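Local atomic coordinates of endonuclease 2 (Arabidopsis thaliana, PDB entry 4CXO), a protein that cuts RNA and single-stranded DNA, and less readily double-stranded DNA, into products with 5'-phosphate ends, using bound divalent metal ions. Residues Cys84-Ile89 with Ala204-Tyr209; Asn91-Leu96 with Leu116-Phe121; Ile125-His130 with His155-Asn160. All coordinates share one frame; numbering follows the deposited sequence.

Contact 1. Residues Cys84-Ile89 with Ala204-Tyr209; sequences CVAGAI and ACPDIY. With TMP (thymidine-5'-phosphate), chain G.
The ring of P206 rides into the hollow between A86 and I89, two residues one helical turn apart on the start of helix 85-96. Its CB lies 4.0 Å from A86 CB, and its CG reaches the backbone of the same residue, 3.8 Å from A86 O. I89 borders the hollow on the other side: CD1 comes to 4.1 Å from P206 CB, and the isoleucine and proline side chains pass in opposite senses. The second branch of the isoleucine, CG2, stands anti to the backbone N (CG1 at chi1 -72°), which turns it to the A204 methyl, 3.9 Å from CG2 to A204 CB. The lone methyl of A86 is consistent with the closeness of the two helix starts, 5.3 Å between the CA atoms of A86 and P206. No hydrogen bond joins the segments; the fit is one of shape. At the outer end D207 OD1 rests 3.6 Å from A86 CB, while the carboxylate is held by the hydroxyls of Y68 through OD1 and Y90 through OD2, next to the bound 2'-deoxyadenosine-5'-monophosphate. Across helix 85-96, G87 turns its carbonyl to the thymidine-5'-phosphate, G87 O to C5' 3.6 Å. C84 and C205, the N-cap residues of the two helices, are each tied by a disulfide, to C74 and C199. The contact thus joins the N-terminal ends of helices 85-96 and 206-221, with strand 60-62 against A86, I125 touching I89 and P206, F121 of helix 111-124 against I89, and T257 of helix 233-262 against A204.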
# COMPACT_ATOMS: atom_id res chain seq x y z
N CYS A 84 12.94 -3.40 5.22
CA CYS A 84 11.96 -2.34 5.01
C CYS A 84 11.00 -2.89 3.96
O CYS A 84 11.24 -3.96 3.41
CB CYS A 84 12.65 -1.07 4.51
SG CYS A 84 13.01 -1.02 2.74
N VAL A 85 9.93 -2.15 3.68
CA VAL A 85 8.89 -2.69 2.80
C VAL A 85 9.40 -2.99 1.38
O VAL A 85 8.96 -3.94 0.76
CB VAL A 85 7.61 -1.81 2.83
CG1 VAL A 85 7.84 -0.45 2.21
CG2 VAL A 85 6.43 -2.54 2.17
N ALA A 86 10.36 -2.21 0.89
CA ALA A 86 10.93 -2.48 -0.42
C ALA A 86 11.69 -3.79 -0.40
O ALA A 86 11.54 -4.61 -1.29
CB ALA A 86 11.84 -1.36 -0.88
N GLY A 87 12.51 -3.97 0.62
CA GLY A 87 13.29 -5.21 0.77
C GLY A 87 12.39 -6.42 0.90
O GLY A 87 12.67 -7.48 0.35
N ALA A 88 11.30 -6.26 1.65
CA ALA A 88 10.31 -7.31 1.81
C ALA A 88 9.66 -7.67 0.49
O ALA A 88 9.44 -8.84 0.19
CB ALA A 88 9.26 -6.87 2.82
N ILE A 89 9.33 -6.66 -0.31
CA ILE A 89 8.75 -6.96 -1.61
C ILE A 89 9.73 -7.77 -2.47
O ILE A 89 9.35 -8.76 -3.10
CB ILE A 89 8.28 -5.68 -2.32
CG1 ILE A 89 7.02 -5.17 -1.60
CG2 ILE A 89 8.00 -5.96 -3.79
CD1 ILE A 89 6.60 -3.76 -1.98
N ALA A 204 9.95 -7.25 -9.66
CA ALA A 204 9.28 -6.20 -8.91
C ALA A 204 10.13 -4.92 -8.88
O ALA A 204 11.35 -4.99 -8.89
CB ALA A 204 9.00 -6.68 -7.51
N CYS A 205 9.46 -3.77 -8.83
CA CYS A 205 10.11 -2.45 -8.94
C CYS A 205 9.74 -1.54 -7.76
O CYS A 205 9.34 -0.41 -7.96
CB CYS A 205 9.70 -1.78 -10.27
SG CYS A 205 10.68 -2.28 -11.70
N PRO A 206 9.90 -2.03 -6.51
CA PRO A 206 9.41 -1.30 -5.35
C PRO A 206 10.06 0.06 -5.14
O PRO A 206 9.44 0.95 -4.57
CB PRO A 206 9.72 -2.22 -4.17
CG PRO A 206 10.85 -3.08 -4.66
CD PRO A 206 10.56 -3.29 -6.12
N ASP A 207 11.30 0.22 -5.58
CA ASP A 207 11.99 1.47 -5.32
C ASP A 207 11.36 2.62 -6.09
O ASP A 207 11.40 3.76 -5.64
CB ASP A 207 13.48 1.34 -5.61
CG ASP A 207 14.16 0.31 -4.71
OD1 ASP A 207 13.76 0.17 -3.53
OD2 ASP A 207 15.08 -0.36 -5.18
N ILE A 208 10.77 2.31 -7.25
CA ILE A 208 10.04 3.31 -8.02
C ILE A 208 8.85 3.78 -7.18
O ILE A 208 8.59 4.97 -7.07
CB ILE A 208 9.51 2.72 -9.35
CG1 ILE A 208 10.66 2.26 -10.26
CG2 ILE A 208 8.66 3.72 -10.10
CD1 ILE A 208 11.62 3.34 -10.66
N TYR A 209 8.13 2.85 -6.58
CA TYR A 209 6.90 3.17 -5.86
C TYR A 209 7.20 3.94 -4.57
O TYR A 209 6.46 4.85 -4.20
CB TYR A 209 6.12 1.89 -5.54
CG TYR A 209 6.10 0.88 -6.66
CD1 TYR A 209 6.18 1.26 -8.00
CD2 TYR A 209 6.00 -0.48 -6.38
CE1 TYR A 209 6.17 0.32 -9.02
CE2 TYR A 209 5.98 -1.41 -7.39
CZ TYR A 209 6.07 -1.01 -8.70
OH TYR A 209 6.06 -1.96 -9.70
P TMP G . 17.23 -9.87 -2.11
O1P TMP G . 15.87 -10.21 -2.73
O2P TMP G . 18.48 -10.70 -2.27
O5' TMP G . 17.12 -9.44 -0.56
C5' TMP G . 16.11 -8.57 -0.04
C4' TMP G . 15.95 -8.85 1.45
O4' TMP G . 15.25 -10.09 1.62
C3' TMP G . 17.28 -9.02 2.20
O3' TMP G . 17.23 -8.36 3.47
C2' TMP G . 17.45 -10.51 2.40
C1' TMP G . 16.02 -11.05 2.36
N1 TMP G . 15.89 -12.39 1.76
C2 TMP G . 15.67 -13.54 2.57
O2 TMP G . 15.61 -13.44 3.81
N3 TMP G . 15.54 -14.76 2.02
C4 TMP G . 15.59 -14.94 0.69
O4 TMP G . 15.47 -16.10 0.21
C5 TMP G . 15.81 -13.76 -0.18
C5M TMP G . 15.89 -13.88 -1.68
C6 TMP G . 15.95 -12.51 0.42

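Contact 2. Residues Asn91-Leu96 with Leu116-Phe121; sequences NYTTQL and LFVSHF. With ZN (zinc ion), chain H; NAG (2-acetamido-2-deoxy-beta-D-glucopyranose), chain B; TMP (thymidine-5'-phosphate), chain G.
The ring of Y92 lies over that of F117 as an offset stack, planes 25° apart and centroids 4.6 Å apart. F117 CB adds a CH-pi contact over the same face of the tyrosine ring, 3.7 Å from its centroid, and the tyrosine OH sits over the rim of the phenylalanine face. Y92 CG is anti to its carbonyl carbon (chi1 -66°), a setting that carries the ring across to helix 111-124 and its hydroxyl onward to the N-acetylglucosamine (NAG) that N91 ND2 carries at this N-glycosylation site, where Y92 OH and NAG O6 are hydrogen-bonded at 2.8 Å. Q95 supports that sugar: its extended side chain sends NE2 to NAG O5 and, 2.9 Å away, to N91 OD1, which it meets from above the carbonyl plane. Y92 CE2 also points at the edge of the F121 ring. An alanine in place of Y92 would probably leave the F117 face without its stacking partner and NAG O6 without its protein hydroxyl. V118 divides its methyls: CG1, set between backbone N and carbonyl carbon, meets L96 CD1 at 3.8 Å, and CG2 touches T93 CG2 at 3.7 Å, the two side chains crossing at about a right angle. H120, on another side of its helix, gives NE2 to the zinc ion of the metal site it forms with D45, H58 and D124. The axes of 91-96 and 116-121 run roughly antiparallel, at 140° and 9.0 Å apart; T257 and I261 of helix 233-262 close over T93, W53 lies against Y92, and W43 meets F117 edge-to-face.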
# COMPACT_ATOMS: atom_id res chain seq x y z
N ASN A 91 12.12 -9.73 -1.38
CA ASN A 91 12.18 -11.02 -0.72
C ASN A 91 11.05 -11.96 -1.11
O ASN A 91 11.28 -13.07 -1.61
CB ASN A 91 12.11 -10.78 0.77
CG ASN A 91 12.39 -12.01 1.60
OD1 ASN A 91 12.97 -13.00 1.15
ND2 ASN A 91 11.96 -11.93 2.86
N TYR A 92 9.81 -11.50 -0.89
CA TYR A 92 8.66 -12.36 -1.09
C TYR A 92 8.37 -12.59 -2.56
O TYR A 92 7.91 -13.67 -2.94
CB TYR A 92 7.44 -11.88 -0.29
CG TYR A 92 7.71 -12.00 1.20
CD1 TYR A 92 7.81 -13.26 1.81
CD2 TYR A 92 7.93 -10.88 1.98
CE1 TYR A 92 8.11 -13.38 3.16
CE2 TYR A 92 8.22 -11.00 3.34
CZ TYR A 92 8.31 -12.25 3.92
OH TYR A 92 8.57 -12.36 5.27
N THR A 93 8.69 -11.62 -3.42
CA THR A 93 8.56 -11.86 -4.86
C THR A 93 9.53 -12.96 -5.30
O THR A 93 9.16 -13.84 -6.07
CB THR A 93 8.79 -10.59 -5.72
OG1 THR A 93 10.02 -9.96 -5.37
CG2 THR A 93 7.70 -9.64 -5.53
N THR A 94 10.74 -12.93 -4.77
CA THR A 94 11.75 -13.90 -5.15
C THR A 94 11.31 -15.29 -4.72
O THR A 94 11.43 -16.25 -5.47
CB THR A 94 13.12 -13.54 -4.57
OG1 THR A 94 13.54 -12.29 -5.13
CG2 THR A 94 14.15 -14.61 -4.90
N GLN A 95 10.77 -15.38 -3.51
CA GLN A 95 10.28 -16.66 -3.02
C GLN A 95 9.20 -17.22 -3.94
O GLN A 95 9.22 -18.39 -4.29
CB GLN A 95 9.75 -16.53 -1.60
CG GLN A 95 10.82 -16.16 -0.59
CD GLN A 95 10.24 -15.86 0.77
OE1 GLN A 95 9.18 -16.39 1.13
NE2 GLN A 95 10.92 -15.00 1.54
N LEU A 96 8.25 -16.38 -4.35
CA LEU A 96 7.15 -16.85 -5.18
C LEU A 96 7.59 -17.29 -6.57
O LEU A 96 6.87 -18.04 -7.23
CB LEU A 96 6.08 -15.78 -5.30
CG LEU A 96 5.31 -15.55 -4.00
CD1 LEU A 96 4.56 -14.24 -4.06
CD2 LEU A 96 4.34 -16.68 -3.70
N LEU A 116 0.64 -13.67 0.79
CA LEU A 116 -0.04 -12.73 1.70
C LEU A 116 0.82 -11.54 2.06
O LEU A 116 0.32 -10.41 2.17
CB LEU A 116 -0.52 -13.45 2.95
CG LEU A 116 -1.54 -14.55 2.67
CD1 LEU A 116 -2.05 -15.15 3.98
CD2 LEU A 116 -2.70 -14.06 1.83
N PHE A 117 2.11 -11.77 2.25
CA PHE A 117 3.04 -10.67 2.52
C PHE A 117 3.19 -9.75 1.32
O PHE A 117 3.10 -8.52 1.45
CB PHE A 117 4.41 -11.21 2.93
CG PHE A 117 4.52 -11.61 4.37
CD1 PHE A 117 4.23 -10.70 5.38
CD2 PHE A 117 5.02 -12.85 4.73
CE1 PHE A 117 4.35 -11.05 6.71
CE2 PHE A 117 5.16 -13.20 6.06
CZ PHE A 117 4.83 -12.30 7.05
N VAL A 118 3.40 -10.32 0.13
CA VAL A 118 3.64 -9.47 -1.02
C VAL A 118 2.38 -8.66 -1.34
O VAL A 118 2.47 -7.46 -1.68
CB VAL A 118 4.17 -10.24 -2.25
CG1 VAL A 118 3.05 -10.93 -2.98
CG2 VAL A 118 4.86 -9.26 -3.19
N SER A 119 1.20 -9.27 -1.19
CA SER A 119 -0.05 -8.55 -1.43
C SER A 119 -0.22 -7.38 -0.48
O SER A 119 -0.59 -6.29 -0.90
CB SER A 119 -1.26 -9.48 -1.34
OG SER A 119 -1.11 -10.52 -2.29
N HIS A 120 0.05 -7.60 0.80
CA HIS A 120 -0.07 -6.54 1.78
C HIS A 120 0.99 -5.44 1.60
O HIS A 120 0.69 -4.25 1.65
CB HIS A 120 0.06 -7.12 3.19
CG HIS A 120 -0.14 -6.11 4.27
ND1 HIS A 120 -1.38 -5.83 4.80
CD2 HIS A 120 0.74 -5.31 4.91
CE1 HIS A 120 -1.25 -4.90 5.73
NE2 HIS A 120 0.03 -4.57 5.82
N PHE A 121 2.24 -5.87 1.43
CA PHE A 121 3.35 -4.93 1.28
C PHE A 121 3.26 -4.11 0.00
O PHE A 121 3.62 -2.92 0.00
CB PHE A 121 4.69 -5.64 1.43
CG PHE A 121 4.93 -6.21 2.80
CD1 PHE A 121 4.49 -5.55 3.94
CD2 PHE A 121 5.60 -7.41 2.97
CE1 PHE A 121 4.70 -6.07 5.20
CE2 PHE A 121 5.81 -7.94 4.23
CZ PHE A 121 5.37 -7.27 5.35
ZN ZN H . 0.89 -3.00 7.14
C1 NAG B . 12.15 -12.86 3.95
C2 NAG B . 12.38 -11.94 5.17
C3 NAG B . 12.84 -12.79 6.35
C4 NAG B . 11.86 -13.95 6.56
C5 NAG B . 11.50 -14.66 5.25
C6 NAG B . 10.35 -15.64 5.43
C7 NAG B . 13.00 -9.62 4.53
C8 NAG B . 11.60 -9.38 4.16
N2 NAG B . 13.31 -10.83 4.97
O3 NAG B . 13.01 -12.00 7.52
O4 NAG B . 12.47 -14.95 7.36
O5 NAG B . 11.12 -13.75 4.24
O6 NAG B . 9.22 -15.02 6.03
O7 NAG B . 13.82 -8.69 4.39
P TMP G . 17.23 -9.87 -2.11
O1P TMP G . 15.87 -10.21 -2.73
O2P TMP G . 18.48 -10.70 -2.27
O5' TMP G . 17.12 -9.44 -0.56
C5' TMP G . 16.11 -8.57 -0.04
C4' TMP G . 15.95 -8.85 1.45
O4' TMP G . 15.25 -10.09 1.62
C3' TMP G . 17.28 -9.02 2.20
O3' TMP G . 17.23 -8.36 3.47
C2' TMP G . 17.45 -10.51 2.40
C1' TMP G . 16.02 -11.05 2.36
N1 TMP G . 15.89 -12.39 1.76
C2 TMP G . 15.67 -13.54 2.57
O2 TMP G . 15.61 -13.44 3.81
N3 TMP G . 15.54 -14.76 2.02
C4 TMP G . 15.59 -14.94 0.69
O4 TMP G . 15.47 -16.10 0.21
C5 TMP G . 15.81 -13.76 -0.18
C5M TMP G . 15.89 -13.88 -1.68
C6 TMP G . 15.95 -12.51 0.42

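Contact 3. Residues Ile125-His130 with His155-Asn160; sequences IHQPLH and HIWDSN. With ZN (zinc ion), chain I; TMP (thymidine-5'-phosphate), chain E.
Q127 opens the contact by reaching over to D158 of helix 153-169. Its chain leaves with CG anti to the backbone N (chi1 -152°) and then bends at chi2, which brings the amide beside W157 CB and points NE2 at the aspartate. The bond from Q127 NE2 to D158 OD1, 2.9 Å long and practically straight at 178°, lies in the amide plane of the glutamine but meets OD1 from above the carboxylate plane, the two planes standing at 90°. The other end of the amide is held too: Q127 OE1 accepts from L129 N at 2.9 Å. Q127 is thus a second-shell residue that probably helps position D158. P128 follows, setting CG against the six-membered part of the W157 indole, 3.8 Å from CZ3. L129 reaches the five-membered part, CD1 to W157 CD1 3.7 Å, so the proline and leucine between them pack along the indole, whose NE1 bonds to the hydroxyl of Y235. H130 ends the segment at a zinc ion, bound by H130 NE2 at 2.2 Å and by both carboxylate oxygens of D158, OD2 at 2.2 Å and OD1 at 2.5 Å. H130, H154 and D158 form the site of one of the three divalent metal ions, within the substrate-binding region. O3' of thymidine-5'-phosphate binds the zinc at 2.1 Å, and base oxygen O2 of the nucleotide lies over the H130 ring. H130 ND1 bonds to the carbonyl of H58. The loop after helix 111-124 is laid against helix 153-169, with A216 and A221 of helix 206-221 behind P128 and L129, and helix 233-262 packed on W157.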
# COMPACT_ATOMS: atom_id res chain seq x y z
N ILE A 125 3.52 -0.09 0.50
CA ILE A 125 4.56 0.75 -0.13
C ILE A 125 3.92 1.87 -0.91
O ILE A 125 4.63 2.79 -1.31
CB ILE A 125 5.53 -0.07 -1.02
CG1 ILE A 125 6.82 0.72 -1.26
CG2 ILE A 125 4.89 -0.49 -2.32
CD1 ILE A 125 7.97 -0.12 -1.77
N HIS A 126 2.61 1.82 -1.14
CA HIS A 126 1.91 2.91 -1.82
C HIS A 126 1.26 3.91 -0.89
O HIS A 126 0.73 4.93 -1.35
CB HIS A 126 0.86 2.35 -2.80
CG HIS A 126 1.47 1.84 -4.07
ND1 HIS A 126 2.03 0.59 -4.19
CD2 HIS A 126 1.65 2.44 -5.27
CE1 HIS A 126 2.50 0.43 -5.41
NE2 HIS A 126 2.29 1.55 -6.08
N GLN A 127 1.28 3.63 0.41
CA GLN A 127 0.74 4.60 1.37
C GLN A 127 1.87 5.62 1.55
O GLN A 127 2.95 5.26 1.98
CB GLN A 127 0.37 3.90 2.68
CG GLN A 127 -0.76 4.57 3.47
CD GLN A 127 -0.34 5.81 4.25
OE1 GLN A 127 0.13 6.78 3.67
NE2 GLN A 127 -0.58 5.81 5.55
N PRO A 128 1.64 6.89 1.18
CA PRO A 128 2.75 7.85 1.23
C PRO A 128 3.48 7.92 2.56
O PRO A 128 4.71 8.00 2.58
CB PRO A 128 2.06 9.19 0.93
CG PRO A 128 0.93 8.81 0.04
CD PRO A 128 0.44 7.49 0.57
N LEU A 129 2.77 7.87 3.68
CA LEU A 129 3.41 7.99 4.97
C LEU A 129 4.06 6.69 5.43
O LEU A 129 4.69 6.65 6.47
CB LEU A 129 2.44 8.54 6.01
CG LEU A 129 2.12 10.01 5.84
CD1 LEU A 129 1.09 10.47 6.86
CD2 LEU A 129 3.38 10.85 5.92
N HIS A 130 3.95 5.62 4.64
CA HIS A 130 4.76 4.44 4.87
C HIS A 130 6.16 4.55 4.25
O HIS A 130 6.95 3.64 4.39
CB HIS A 130 4.05 3.19 4.33
CG HIS A 130 3.05 2.64 5.29
ND1 HIS A 130 3.16 1.37 5.81
CD2 HIS A 130 1.97 3.20 5.86
CE1 HIS A 130 2.16 1.16 6.65
NE2 HIS A 130 1.44 2.27 6.72
N HIS A 155 -2.58 7.83 10.69
CA HIS A 155 -3.90 7.17 10.73
C HIS A 155 -4.88 7.80 9.75
O HIS A 155 -5.73 7.14 9.18
CB HIS A 155 -4.47 7.23 12.14
CG HIS A 155 -5.65 6.35 12.35
ND1 HIS A 155 -6.94 6.78 12.18
CD2 HIS A 155 -5.72 5.04 12.71
CE1 HIS A 155 -7.77 5.78 12.42
NE2 HIS A 155 -7.06 4.72 12.75
N ILE A 156 -4.75 9.10 9.56
CA ILE A 156 -5.59 9.81 8.61
C ILE A 156 -5.37 9.27 7.22
O ILE A 156 -6.32 9.04 6.49
CB ILE A 156 -5.36 11.33 8.72
CG1 ILE A 156 -6.08 11.84 9.97
CG2 ILE A 156 -5.85 12.07 7.49
CD1 ILE A 156 -5.68 13.22 10.41
N TRP A 157 -4.11 8.99 6.89
CA TRP A 157 -3.76 8.42 5.59
C TRP A 157 -4.05 6.91 5.50
O TRP A 157 -4.50 6.42 4.46
CB TRP A 157 -2.30 8.78 5.24
CG TRP A 157 -2.25 10.17 4.72
CD1 TRP A 157 -2.26 11.32 5.44
CD2 TRP A 157 -2.29 10.55 3.35
NE1 TRP A 157 -2.28 12.41 4.60
CE2 TRP A 157 -2.29 11.97 3.31
CE3 TRP A 157 -2.32 9.84 2.15
CZ2 TRP A 157 -2.31 12.67 2.13
CZ3 TRP A 157 -2.35 10.54 0.97
CH2 TRP A 157 -2.34 11.95 0.97
N ASP A 158 -3.86 6.18 6.59
CA ASP A 158 -4.19 4.75 6.60
C ASP A 158 -5.69 4.50 6.42
O ASP A 158 -6.08 3.56 5.72
CB ASP A 158 -3.77 4.09 7.91
CG ASP A 158 -2.36 3.55 7.91
OD1 ASP A 158 -1.68 3.50 6.86
OD2 ASP A 158 -1.92 3.14 9.01
N SER A 159 -6.50 5.34 7.06
CA SER A 159 -7.91 5.05 7.29
C SER A 159 -8.91 6.19 7.15
O SER A 159 -9.94 6.03 6.50
CB SER A 159 -8.07 4.42 8.68
OG SER A 159 -7.40 3.17 8.70
N ASN A 160 -8.66 7.33 7.76
CA ASN A 160 -9.74 8.31 7.89
C ASN A 160 -10.23 8.86 6.58
O ASN A 160 -11.43 8.97 6.36
CB ASN A 160 -9.36 9.45 8.82
CG ASN A 160 -9.06 8.98 10.24
OD1 ASN A 160 -7.92 8.72 10.59
ND2 ASN A 160 -10.08 8.88 11.06
ZN ZN I . 0.04 2.53 8.35
P TMP E . 3.09 1.66 15.34
O1P TMP E . 4.16 0.60 15.44
O2P TMP E . 1.80 1.29 16.03
O3P TMP E . 3.57 3.08 15.58
O5' TMP E . 2.68 1.68 13.79
C5' TMP E . 1.55 2.44 13.39
C4' TMP E . 1.49 2.61 11.88
O4' TMP E . 2.55 3.41 11.36
C3' TMP E . 1.66 1.31 11.13
O3' TMP E . 0.86 1.49 9.97
C2' TMP E . 3.12 1.21 10.74
C1' TMP E . 3.42 2.68 10.47
N1 TMP E . 4.77 3.21 10.72
C2 TMP E . 5.43 3.96 9.71
O2 TMP E . 4.90 4.12 8.58
N3 TMP E . 6.65 4.50 9.93
C4 TMP E . 7.25 4.35 11.11
O4 TMP E . 8.37 4.86 11.28
C5 TMP E . 6.58 3.58 12.19
C5M TMP E . 7.21 3.37 13.54
C6 TMP E . 5.34 3.05 11.93

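All three contacts are buried, but each has its own chemistry. Contact 1 is small and apolar between two helix starts, contact 2 joins two helices through aromatic rings and ends in a glycan, and contact 3 mixes apolar packing on W157 with a hydrogen bond and a shared metal. Contacts 1 and 2 share helix 85-96 and meet directly, A88 CB lying 3.7 Å from F121 CD2; both reach the same thymidine-5'-phosphate. Contact 3, the nearest to the chain centre, follows contact 2 in sequence, and its I125 packs on I89 and P206 of contact 1. H120 of contact 2 and H130 of contact 3 bind different zinc ions of the active site.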